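Local coordinates for topoisomerase I-like protein (Leishmania donovani, PDB 2B9S) that probably relaxes supercoiled DNA by cutting and rejoining one strand, as the large subunit of a heterodimeric type IB topoisomerase caught here with vanadate and nicked DNA, at residues D[87-91]-D[92-96]; D[106-109]-D[110-113]; D[74-77]-D[78-82]; D[55-58]-D[59-63]; D[18-21]-D[22-25]. All blocks are in the same frame, centred on the assembly; numbering follows the deposited sequence.

Contact 1: residues D[87-91]-D[92-96]; sequences EILDK and RQHPI
Leu89 meets His94 where helix 75-89 gives way to a loop. CB of Leu89 lies over one face of the imidazole in a CH-pi contact, 3.9 Å from the ring centroid and 18° off the ring normal. The first torsion of His94 (chi1 70°) sets its CG between the backbone N and the carbonyl carbon. This folds the ring back over the last helical turn. Further out on the same leucine, CD1 packs on CG1 of Ile96 at 4.0 Å, the two side chains crossing at about a right angle.

The backbone beneath is a type I beta turn from Leu89 to Arg92. It is closed by Arg92 N bonding to Leu89 O at 3.2 Å. The imidazole also has two weak hydrogen bonds inside its own loop. His94 ND1 donates to Arg92 O at 3.4 Å. On the far side of the ring, His94 NE2 donates to Ile96 O, also at 3.4 Å. Arg92 curls back as well, and its NH1 donates to Gln93 O at 2.9 Å.

A second shell holds these groups from outside. Asp90 pairs with Arg86, Lys91 with Glu55 and Arg92 with Glu56, all as salt bridges. Phe50 of strand 48-50 touches Leu89, Arg92 and His94. The imidazole is thus held by aliphatic carbon on one face and by a carbonyl oxygen at each nitrogen. The two bonds are weak, but together they fix the rotation of the ring. Around the turn, the salt bridges probably balance the charges of Asp90, Lys91 and Arg92.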
# COMPACT_ATOMS: atom_id res chain seq x y z
N GLU D 87 -16.37 -2.52 25.62
CA GLU D 87 -15.57 -3.68 26.06
C GLU D 87 -14.66 -3.31 27.23
O GLU D 87 -14.39 -4.13 28.11
CB GLU D 87 -14.67 -4.19 24.95
CG GLU D 87 -15.28 -5.08 23.92
CD GLU D 87 -14.23 -5.59 22.94
OE1 GLU D 87 -14.47 -5.51 21.70
OE2 GLU D 87 -13.15 -6.03 23.40
N ILE D 88 -14.13 -2.08 27.18
CA ILE D 88 -13.27 -1.56 28.23
C ILE D 88 -14.12 -1.15 29.43
O ILE D 88 -13.84 -1.56 30.57
CB ILE D 88 -12.39 -0.38 27.70
CG1 ILE D 88 -11.46 -0.88 26.58
CG2 ILE D 88 -11.58 0.27 28.86
CD1 ILE D 88 -10.88 0.22 25.69
N LEU D 89 -15.17 -0.36 29.16
CA LEU D 89 -16.05 0.17 30.18
C LEU D 89 -16.77 -0.93 30.98
O LEU D 89 -17.05 -0.76 32.18
CB LEU D 89 -17.11 1.09 29.54
CG LEU D 89 -16.82 2.50 29.00
CD1 LEU D 89 -17.98 2.99 28.15
CD2 LEU D 89 -16.57 3.50 30.14
N ASP D 90 -17.11 -2.02 30.28
CA ASP D 90 -17.90 -3.12 30.86
C ASP D 90 -17.12 -3.97 31.84
O ASP D 90 -17.66 -4.90 32.42
CB ASP D 90 -18.49 -4.03 29.77
CG ASP D 90 -19.67 -3.39 29.04
OD1 ASP D 90 -20.08 -2.26 29.39
OD2 ASP D 90 -20.20 -4.04 28.11
N LYS D 91 -15.84 -3.65 32.05
CA LYS D 91 -15.06 -4.32 33.10
C LYS D 91 -15.44 -3.83 34.50
O LYS D 91 -15.18 -4.51 35.49
CB LYS D 91 -13.57 -4.16 32.84
CG LYS D 91 -13.10 -4.91 31.60
CD LYS D 91 -11.60 -4.97 31.51
CE LYS D 91 -11.03 -3.67 30.99
NZ LYS D 91 -9.85 -3.28 31.78
N ARG D 92 -16.07 -2.65 34.57
CA ARG D 92 -16.55 -2.10 35.84
C ARG D 92 -18.01 -1.65 35.73
O ARG D 92 -18.63 -1.84 34.69
CB ARG D 92 -15.61 -1.00 36.39
CG ARG D 92 -15.27 0.18 35.46
CD ARG D 92 -16.45 1.15 35.24
NE ARG D 92 -15.95 2.45 34.82
CZ ARG D 92 -16.38 3.62 35.27
NH1 ARG D 92 -17.35 3.66 36.17
NH2 ARG D 92 -15.82 4.75 34.84
N GLN D 93 -18.57 -1.09 36.80
CA GLN D 93 -19.98 -0.66 36.82
C GLN D 93 -20.08 0.76 36.30
O GLN D 93 -19.31 1.62 36.72
CB GLN D 93 -20.56 -0.76 38.26
N HIS D 94 -21.00 0.99 35.37
CA HIS D 94 -21.14 2.32 34.74
C HIS D 94 -22.53 2.42 34.12
O HIS D 94 -23.19 1.38 33.88
CB HIS D 94 -20.09 2.53 33.65
CG HIS D 94 -20.30 1.68 32.44
ND1 HIS D 94 -19.81 0.39 32.35
CD2 HIS D 94 -20.99 1.90 31.30
CE1 HIS D 94 -20.19 -0.13 31.19
NE2 HIS D 94 -20.90 0.76 30.54
N PRO D 95 -22.99 3.68 33.86
CA PRO D 95 -24.30 3.88 33.27
C PRO D 95 -24.37 4.05 31.72
O PRO D 95 -25.46 4.35 31.20
CB PRO D 95 -24.76 5.17 33.97
CG PRO D 95 -23.47 5.97 34.08
CD PRO D 95 -22.34 4.97 34.19
N ILE D 96 -23.25 3.86 31.01
CA ILE D 96 -23.16 4.12 29.55
C ILE D 96 -23.90 3.06 28.70
O ILE D 96 -23.48 1.90 28.64
CB ILE D 96 -21.67 4.28 29.06
CG1 ILE D 96 -20.81 5.12 30.04
CG2 ILE D 96 -21.60 4.80 27.64
CD1 ILE D 96 -21.15 6.59 30.15

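Contact 2: residues D[106-109]-D[110-113]; sequences PIYQ and WHLV
Tyr108 and Leu112 make the main side-chain contact across this turn of helix 105-119. They are four residues apart, so the leucine lies against one face of the tyrosine ring. CG of Leu112 sits over that face, offset toward the rim, in a CH-pi contact of 4.2 Å to the Tyr108 centroid. CD1 of Leu112 reaches CE1 of Tyr108 at 3.7 Å, and its other methyl, CD2, lies 3.8 Å from the phenol OH. With CG of Tyr108 anti to the backbone N (chi1 -176°), the ring leans along the helix to meet them.

His111 is a looser neighbour. Its ring is oblique to that of Tyr108, with planes at 40° and centroids 5.9 Å apart. Gln109 lies on the exposed side, where its OE1 is 3.7 Å from Leu112 CD1. Its NE2 is hydrogen-bonded to OE2 of Glu105, one turn earlier.

The inner side is better filled. Ile107 is buried against Ile43, Thr61 and Ala64, and the Trp110 ring meets that of His39. Regular helical bonds run beneath, such as His111 N to Ile107 O at 2.9 Å.

The outward contact is therefore mainly apolar and dispersive. It lays aliphatic carbon over one face of the tyrosine near the surface, while the hydroxyl stays at the rim of the patch.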
# COMPACT_ATOMS: atom_id res chain seq x y z
N PRO D 106 -16.40 18.59 26.77
CA PRO D 106 -15.24 19.02 27.57
C PRO D 106 -13.90 18.46 27.05
O PRO D 106 -12.89 19.17 27.04
CB PRO D 106 -15.57 18.47 28.98
CG PRO D 106 -17.06 18.30 29.00
CD PRO D 106 -17.42 17.90 27.60
N ILE D 107 -13.87 17.21 26.59
CA ILE D 107 -12.63 16.66 26.06
C ILE D 107 -12.27 17.30 24.71
O ILE D 107 -11.11 17.66 24.49
CB ILE D 107 -12.66 15.13 25.93
CG1 ILE D 107 -12.77 14.48 27.32
CG2 ILE D 107 -11.43 14.67 25.10
CD1 ILE D 107 -12.96 12.96 27.30
N TYR D 108 -13.26 17.45 23.82
CA TYR D 108 -13.03 18.17 22.56
C TYR D 108 -12.42 19.54 22.78
O TYR D 108 -11.45 19.91 22.13
CB TYR D 108 -14.33 18.34 21.78
CG TYR D 108 -14.09 19.00 20.43
CD1 TYR D 108 -14.64 20.23 20.13
CD2 TYR D 108 -13.29 18.37 19.47
CE1 TYR D 108 -14.42 20.83 18.89
CE2 TYR D 108 -13.06 18.95 18.23
CZ TYR D 108 -13.63 20.18 17.94
OH TYR D 108 -13.40 20.76 16.70
N GLN D 109 -13.02 20.31 23.68
CA GLN D 109 -12.53 21.65 24.00
C GLN D 109 -11.12 21.63 24.58
O GLN D 109 -10.30 22.46 24.21
CB GLN D 109 -13.52 22.37 24.93
CG GLN D 109 -14.87 22.64 24.25
CD GLN D 109 -14.74 23.47 22.99
OE1 GLN D 109 -13.82 24.30 22.86
NE2 GLN D 109 -15.64 23.26 22.04
N TRP D 110 -10.84 20.67 25.48
CA TRP D 110 -9.47 20.41 25.96
C TRP D 110 -8.50 20.23 24.79
O TRP D 110 -7.44 20.83 24.76
CB TRP D 110 -9.43 19.18 26.88
CG TRP D 110 -8.04 18.73 27.26
CD1 TRP D 110 -7.27 19.21 28.30
CD2 TRP D 110 -7.24 17.72 26.60
NE1 TRP D 110 -6.06 18.56 28.33
CE2 TRP D 110 -6.01 17.65 27.30
CE3 TRP D 110 -7.45 16.88 25.50
CZ2 TRP D 110 -4.98 16.76 26.94
CZ3 TRP D 110 -6.43 16.00 25.14
CH2 TRP D 110 -5.20 15.96 25.85
N HIS D 111 -8.89 19.40 23.83
CA HIS D 111 -8.07 19.13 22.64
C HIS D 111 -7.78 20.39 21.80
O HIS D 111 -6.68 20.53 21.24
CB HIS D 111 -8.72 18.00 21.81
CG HIS D 111 -8.45 18.10 20.33
ND1 HIS D 111 -7.26 17.72 19.76
CD2 HIS D 111 -9.23 18.55 19.32
CE1 HIS D 111 -7.31 17.93 18.45
NE2 HIS D 111 -8.50 18.44 18.16
N LEU D 112 -8.76 21.30 21.69
CA LEU D 112 -8.59 22.55 20.95
C LEU D 112 -7.65 23.52 21.65
O LEU D 112 -6.96 24.30 21.00
CB LEU D 112 -9.94 23.25 20.71
CG LEU D 112 -10.99 22.67 19.77
CD1 LEU D 112 -12.14 23.66 19.64
CD2 LEU D 112 -10.42 22.34 18.39
N VAL D 113 -7.64 23.47 22.98
CA VAL D 113 -6.70 24.23 23.79
C VAL D 113 -5.28 23.68 23.62
O VAL D 113 -4.33 24.44 23.49
CB VAL D 113 -7.14 24.25 25.30
CG1 VAL D 113 -6.04 24.82 26.21
CG2 VAL D 113 -8.42 25.05 25.46

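Contact 3: residues D[74-77]-D[78-82]; sequences MEVF and RRNFF
This is a contact between successive turns at the start of helix 75-89, with Met74 in the N-cap position. Glu75 and Arg78 meet on one side of it. Their salt bridge is long, 3.8 Å from Glu75 OE2 to Arg78 NE, and the carboxylate and guanidinium planes stand 63° apart. The pairing is therefore loose. The stronger polar tie of Arg78 is from NH1 to the backbone O of Tyr72, just ahead of the helix. The aliphatic part of Arg78 lies along the first turn, with CG 3.2 Å from Met74 O.

Val76 meets two residues of the next turn. Its CG1 lies 3.4 Å from ND2 of Asn80, the two side chains side by side and pointing the same way. Its CG2 is 4.0 Å from NH2 of Arg79, whose guanidinium bends back so that one face looks toward Val76 CA. The Asn80 amide is held from outside, since ND2 donates to the backbone oxygens of Pro170 and Met172.

Phe77 and Phe81 take the buried side. The Phe77 ring stacks with Tyr71. Phe81 stacks with Phe63 of helix 54-64. Regular bonds join the turns, among them Phe81 N to Phe77 O at 3.0 Å.

Charged residues at the surface, with Phe77 and Phe81 buried against helix 54-64, are consistent with an amphipathic alpha-helix, here within the DNA-binding fragment of a eukaryotic topoisomerase I.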
# COMPACT_ATOMS: atom_id res chain seq x y z
N MET D 74 -20.29 8.87 10.51
CA MET D 74 -20.64 7.60 9.86
C MET D 74 -21.16 6.59 10.87
O MET D 74 -20.52 6.36 11.88
CB MET D 74 -19.43 7.02 9.13
CG MET D 74 -18.95 7.88 7.98
SD MET D 74 -17.58 7.11 7.11
CE MET D 74 -16.99 8.53 6.20
N GLU D 75 -22.30 5.97 10.60
CA GLU D 75 -22.85 5.01 11.57
C GLU D 75 -21.97 3.80 11.89
O GLU D 75 -21.95 3.35 13.03
CB GLU D 75 -24.25 4.54 11.20
CG GLU D 75 -25.36 5.27 11.98
CD GLU D 75 -25.10 5.35 13.52
OE1 GLU D 75 -24.72 4.32 14.15
OE2 GLU D 75 -25.29 6.47 14.08
N VAL D 76 -21.27 3.28 10.89
CA VAL D 76 -20.46 2.08 11.08
C VAL D 76 -19.27 2.41 11.98
O VAL D 76 -18.94 1.64 12.87
CB VAL D 76 -19.99 1.47 9.74
CG1 VAL D 76 -19.06 0.28 9.99
CG2 VAL D 76 -21.22 1.02 8.89
N PHE D 77 -18.67 3.57 11.73
CA PHE D 77 -17.55 4.06 12.51
C PHE D 77 -17.94 4.25 13.98
O PHE D 77 -17.24 3.77 14.87
CB PHE D 77 -17.02 5.38 11.92
CG PHE D 77 -15.76 5.87 12.59
CD1 PHE D 77 -15.83 6.75 13.70
CD2 PHE D 77 -14.52 5.47 12.14
CE1 PHE D 77 -14.67 7.19 14.35
CE2 PHE D 77 -13.36 5.91 12.78
CZ PHE D 77 -13.44 6.77 13.89
N ARG D 78 -19.08 4.92 14.20
CA ARG D 78 -19.62 5.21 15.53
C ARG D 78 -19.99 3.95 16.29
O ARG D 78 -19.72 3.84 17.50
CB ARG D 78 -20.86 6.11 15.41
CG ARG D 78 -20.59 7.47 14.86
CD ARG D 78 -21.89 8.21 14.57
NE ARG D 78 -22.61 8.56 15.79
CZ ARG D 78 -22.43 9.68 16.50
NH1 ARG D 78 -21.53 10.59 16.14
NH2 ARG D 78 -23.17 9.88 17.59
N ARG D 79 -20.60 3.02 15.58
CA ARG D 79 -20.96 1.74 16.15
C ARG D 79 -19.73 0.93 16.57
O ARG D 79 -19.70 0.37 17.66
CB ARG D 79 -21.86 0.94 15.18
CG ARG D 79 -21.68 -0.58 15.28
CD ARG D 79 -22.90 -1.39 14.83
NE ARG D 79 -23.61 -0.79 13.70
CZ ARG D 79 -23.28 -0.93 12.42
NH1 ARG D 79 -22.22 -1.65 12.06
NH2 ARG D 79 -24.02 -0.32 11.49
N ASN D 80 -18.72 0.88 15.72
CA ASN D 80 -17.54 0.08 16.04
C ASN D 80 -16.72 0.67 17.18
O ASN D 80 -16.23 -0.06 18.02
CB ASN D 80 -16.68 -0.11 14.80
CG ASN D 80 -17.25 -1.14 13.86
OD1 ASN D 80 -17.82 -2.13 14.30
ND2 ASN D 80 -17.09 -0.90 12.55
N PHE D 81 -16.59 1.99 17.18
CA PHE D 81 -16.00 2.71 18.32
C PHE D 81 -16.70 2.38 19.65
O PHE D 81 -16.04 2.04 20.63
CB PHE D 81 -15.98 4.23 18.10
CG PHE D 81 -15.96 5.01 19.41
CD1 PHE D 81 -14.76 5.11 20.16
CD2 PHE D 81 -17.14 5.58 19.93
CE1 PHE D 81 -14.75 5.77 21.40
CE2 PHE D 81 -17.13 6.23 21.14
CZ PHE D 81 -15.93 6.34 21.88
N PHE D 82 -18.03 2.48 19.66
CA PHE D 82 -18.84 2.31 20.87
C PHE D 82 -18.73 0.89 21.42
O PHE D 82 -18.65 0.70 22.64
CB PHE D 82 -20.32 2.72 20.62
CG PHE D 82 -21.15 2.86 21.90
CD1 PHE D 82 -20.89 3.89 22.82
CD2 PHE D 82 -22.18 1.97 22.17
CE1 PHE D 82 -21.64 4.02 23.99
CE2 PHE D 82 -22.94 2.08 23.35
CZ PHE D 82 -22.66 3.11 24.26

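Contact 4: residues D[55-58]-D[59-63]; sequences EEEE and VATMF
Thr61 turns its hydroxyl back onto the preceding turn of helix 54-64 and bonds through OG1 to Glu57 O at 2.6 Å. That carbonyl also accepts from Thr61 N at 3.0 Å. The two donors reach it from opposite faces of its plane, so one oxygen is gripped twice by one residue. The threonine torsion makes this possible: OG1 is anti to the carbonyl carbon (chi1 -56°), beside the backbone N. OG1 is also bonded to NE2 of His39.

The neighbouring carbonyls take regular helical bonds. Ala60 N donates to Glu56 O at 3.0 Å, and Met62 N to Glu58 O at 3.2 Å. Glu56 O has a second donor in the indole NE1 of Trp85.

Each of the four glutamates has a partner beyond this helix. Glu57 is buried, and its carboxylate accepts from Tyr36 OH and from the backbone N of His39 and Gly40. These donors probably stabilise its charge. Glu58 forms a salt bridge with Arg178, while Glu55 and Glu56 face Lys91 and Arg92.

The extended chain of Met62 brings its CE to 3.8 Å from the aliphatic CG of Glu58.

Ile88 of helix 75-89 packs on Val59, Glu55 and Glu56, and the Phe63 ring stacks with Tyr72. Leu175 of strand 175-176 meets Val59 and Met62, while Leu162 of strand 161-162 meets Met62 and Phe63.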
# COMPACT_ATOMS: atom_id res chain seq x y z
N GLU D 55 -7.57 4.27 30.80
CA GLU D 55 -7.79 3.38 29.68
C GLU D 55 -9.09 3.71 28.94
O GLU D 55 -9.12 3.68 27.71
CB GLU D 55 -7.78 1.93 30.18
CG GLU D 55 -7.88 0.87 29.07
CD GLU D 55 -8.19 -0.53 29.60
OE1 GLU D 55 -8.58 -0.67 30.80
OE2 GLU D 55 -8.09 -1.49 28.80
N GLU D 56 -10.15 3.98 29.69
CA GLU D 56 -11.44 4.42 29.14
C GLU D 56 -11.30 5.81 28.54
O GLU D 56 -11.87 6.09 27.49
CB GLU D 56 -12.53 4.47 30.23
CG GLU D 56 -12.87 3.12 30.83
CD GLU D 56 -13.59 3.22 32.16
OE1 GLU D 56 -13.70 4.32 32.72
OE2 GLU D 56 -14.05 2.19 32.67
N GLU D 57 -10.56 6.67 29.23
CA GLU D 57 -10.40 8.05 28.86
C GLU D 57 -9.62 8.21 27.57
O GLU D 57 -9.90 9.11 26.76
CB GLU D 57 -9.70 8.82 29.99
CG GLU D 57 -9.44 10.26 29.62
CD GLU D 57 -8.43 10.95 30.51
OE1 GLU D 57 -8.77 11.30 31.67
OE2 GLU D 57 -7.31 11.19 30.03
N GLU D 58 -8.61 7.36 27.40
CA GLU D 58 -7.78 7.40 26.21
C GLU D 58 -8.62 7.10 24.97
O GLU D 58 -8.49 7.79 23.95
CB GLU D 58 -6.63 6.39 26.34
CG GLU D 58 -5.76 6.29 25.09
CD GLU D 58 -4.67 5.24 25.20
OE1 GLU D 58 -4.84 4.25 25.96
OE2 GLU D 58 -3.67 5.39 24.48
N VAL D 59 -9.46 6.07 25.06
CA VAL D 59 -10.32 5.64 23.95
C VAL D 59 -11.46 6.63 23.66
O VAL D 59 -11.75 6.93 22.49
CB VAL D 59 -10.78 4.17 24.14
CG1 VAL D 59 -11.73 3.72 23.00
CG2 VAL D 59 -9.56 3.26 24.18
N ALA D 60 -12.09 7.17 24.71
CA ALA D 60 -13.03 8.30 24.59
C ALA D 60 -12.42 9.50 23.87
O ALA D 60 -13.07 10.12 23.04
CB ALA D 60 -13.54 8.72 26.00
N THR D 61 -11.17 9.82 24.19
CA THR D 61 -10.47 10.98 23.64
C THR D 61 -10.20 10.78 22.15
O THR D 61 -10.23 11.73 21.39
CB THR D 61 -9.11 11.28 24.43
OG1 THR D 61 -9.40 11.46 25.83
CG2 THR D 61 -8.38 12.53 23.92
N MET D 62 -9.91 9.55 21.75
CA MET D 62 -9.66 9.21 20.35
C MET D 62 -10.83 9.62 19.43
O MET D 62 -10.63 10.24 18.39
CB MET D 62 -9.41 7.71 20.23
CG MET D 62 -8.03 7.25 20.60
SD MET D 62 -8.02 5.45 20.67
CE MET D 62 -6.40 5.25 21.47
N PHE D 63 -12.04 9.28 19.85
CA PHE D 63 -13.29 9.65 19.21
C PHE D 63 -13.63 11.15 19.32
O PHE D 63 -13.89 11.80 18.30
CB PHE D 63 -14.41 8.81 19.85
CG PHE D 63 -15.78 8.98 19.21
CD1 PHE D 63 -16.05 8.46 17.94
CD2 PHE D 63 -16.81 9.63 19.89
CE1 PHE D 63 -17.31 8.60 17.36
CE2 PHE D 63 -18.09 9.77 19.30
CZ PHE D 63 -18.33 9.25 18.04

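Contact 5: residues D[18-21]-D[22-25]; sequences GERR and WETL
Arg20 grips the carboxylate of Glu23 with two nitrogens in a side-on, bidentate salt bridge. Arg20 NE bonds to Glu23 OE2 at 2.7 Å and Arg20 NH2 to Glu23 OE1 at 2.9 Å, both nearly straight. This i to i+3 salt bridge spans a short irregular loop just before strand 25-26, in the DNA-binding fragment of the topoisomerase.

Both carboxylate oxygens lie close to the guanidinium plane. The carboxylate is twisted against it, with planes 33° apart. OE2 is met on its syn side, 35° out of the carboxylate plane, and OE1 from above that plane. The arginine chain is extended from CG to NE, with CG anti to the backbone N (chi1 -155°). Glu23 bends at its second torsion to meet it, so the two side chains cross at about a right angle.

The loop backbone is held from outside. Asp146 OD1 accepts from the backbone N of both Glu23 and Thr24. His210 ND1 is hydrogen-bonded to Trp22 O, and the His210 ring stacks on the indole.

The Trp22 side chain is buried, while its backbone O lies over one face of the Arg20 guanidinium. Trp145 of strand 142-145 meets the indole edge-to-face, and NE1 of Trp22 makes a weak hydrogen bond to Val212 O. Arg21 points its end away from the following residues and packs on a phosphate of the bound DNA. The exposed pair thus spans a loop whose tryptophan is buried among aromatic rings and whose Arg21 reaches the DNA.

On one face of the Trp22 ring, CB of Leu25 lies 3.5 Å above the plane, offset toward its rim.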
# COMPACT_ATOMS: atom_id res chain seq x y z
N GLY D 18 12.40 -15.64 -0.04
CA GLY D 18 12.43 -16.99 0.54
C GLY D 18 13.80 -17.67 0.53
O GLY D 18 14.00 -18.63 1.26
N GLU D 19 14.72 -17.16 -0.29
CA GLU D 19 16.12 -17.57 -0.28
C GLU D 19 16.85 -16.84 0.84
O GLU D 19 16.29 -15.93 1.46
CB GLU D 19 16.79 -17.23 -1.62
CG GLU D 19 16.15 -17.86 -2.83
CD GLU D 19 16.89 -17.55 -4.14
OE1 GLU D 19 17.59 -16.52 -4.22
OE2 GLU D 19 16.77 -18.35 -5.10
N ARG D 20 18.09 -17.25 1.09
CA ARG D 20 18.97 -16.59 2.05
C ARG D 20 19.21 -15.14 1.67
O ARG D 20 19.71 -14.85 0.58
CB ARG D 20 20.28 -17.36 2.16
CG ARG D 20 20.98 -17.18 3.47
CD ARG D 20 22.17 -18.11 3.59
NE ARG D 20 23.02 -17.70 4.71
CZ ARG D 20 22.86 -18.09 5.98
NH1 ARG D 20 21.89 -18.91 6.31
NH2 ARG D 20 23.69 -17.66 6.91
N ARG D 21 18.86 -14.21 2.56
CA ARG D 21 18.83 -12.79 2.19
C ARG D 21 19.98 -12.00 2.80
O ARG D 21 20.35 -10.96 2.27
CB ARG D 21 17.47 -12.13 2.56
CG ARG D 21 16.25 -12.82 1.98
CD ARG D 21 16.31 -12.87 0.46
NE ARG D 21 16.25 -11.53 -0.14
CZ ARG D 21 15.12 -10.89 -0.43
NH1 ARG D 21 13.93 -11.43 -0.17
NH2 ARG D 21 15.19 -9.68 -0.96
N TRP D 22 20.50 -12.48 3.92
CA TRP D 22 21.60 -11.82 4.66
C TRP D 22 22.47 -12.83 5.42
O TRP D 22 22.05 -13.96 5.67
CB TRP D 22 21.08 -10.73 5.62
CG TRP D 22 19.98 -11.19 6.60
CD1 TRP D 22 18.62 -11.16 6.38
CD2 TRP D 22 20.15 -11.72 7.92
NE1 TRP D 22 17.95 -11.63 7.46
CE2 TRP D 22 18.86 -11.99 8.43
CE3 TRP D 22 21.27 -12.00 8.72
CZ2 TRP D 22 18.65 -12.53 9.72
CZ3 TRP D 22 21.06 -12.53 10.00
CH2 TRP D 22 19.76 -12.80 10.48
N GLU D 23 23.68 -12.41 5.78
CA GLU D 23 24.62 -13.22 6.58
C GLU D 23 24.68 -12.68 7.99
O GLU D 23 24.75 -13.44 8.96
CB GLU D 23 26.02 -13.21 5.94
CG GLU D 23 26.09 -14.04 4.66
CD GLU D 23 25.63 -15.49 4.86
OE1 GLU D 23 25.88 -16.05 5.97
OE2 GLU D 23 25.04 -16.07 3.91
N THR D 24 24.67 -11.36 8.08
CA THR D 24 24.65 -10.70 9.38
C THR D 24 23.60 -9.59 9.40
O THR D 24 23.39 -8.88 8.41
CB THR D 24 26.03 -10.10 9.76
OG1 THR D 24 26.45 -9.17 8.76
CG2 THR D 24 27.09 -11.20 9.94
N LEU D 25 22.97 -9.44 10.56
CA LEU D 25 22.00 -8.40 10.78
C LEU D 25 22.04 -7.90 12.22
O LEU D 25 21.86 -8.66 13.16
CB LEU D 25 20.59 -8.91 10.40
CG LEU D 25 19.38 -7.98 10.44
CD1 LEU D 25 19.62 -6.66 9.67
CD2 LEU D 25 18.16 -8.74 9.92

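In the fold
From the N terminus, contact 5 comes first and closes a short loop ahead of strand 25-26. It stands apart, with its nearest atoms about 30 Å or more from the other four. Contact 4 follows on helix 54-64, then contact 3 at the start of helix 75-89 and contact 1 at the end of that helix, where the chain turns into a loop. Contact 2 comes last, on helix 105-119. All five are local and in series, so none nests in or crosses another. Contact 4 is central, touching contacts 1, 2 and 3. It ties helix 54-64 to both ends of helix 75-89 and to helix 105-119. Contacts 1 and 3 also meet, through Ile96 and Phe82.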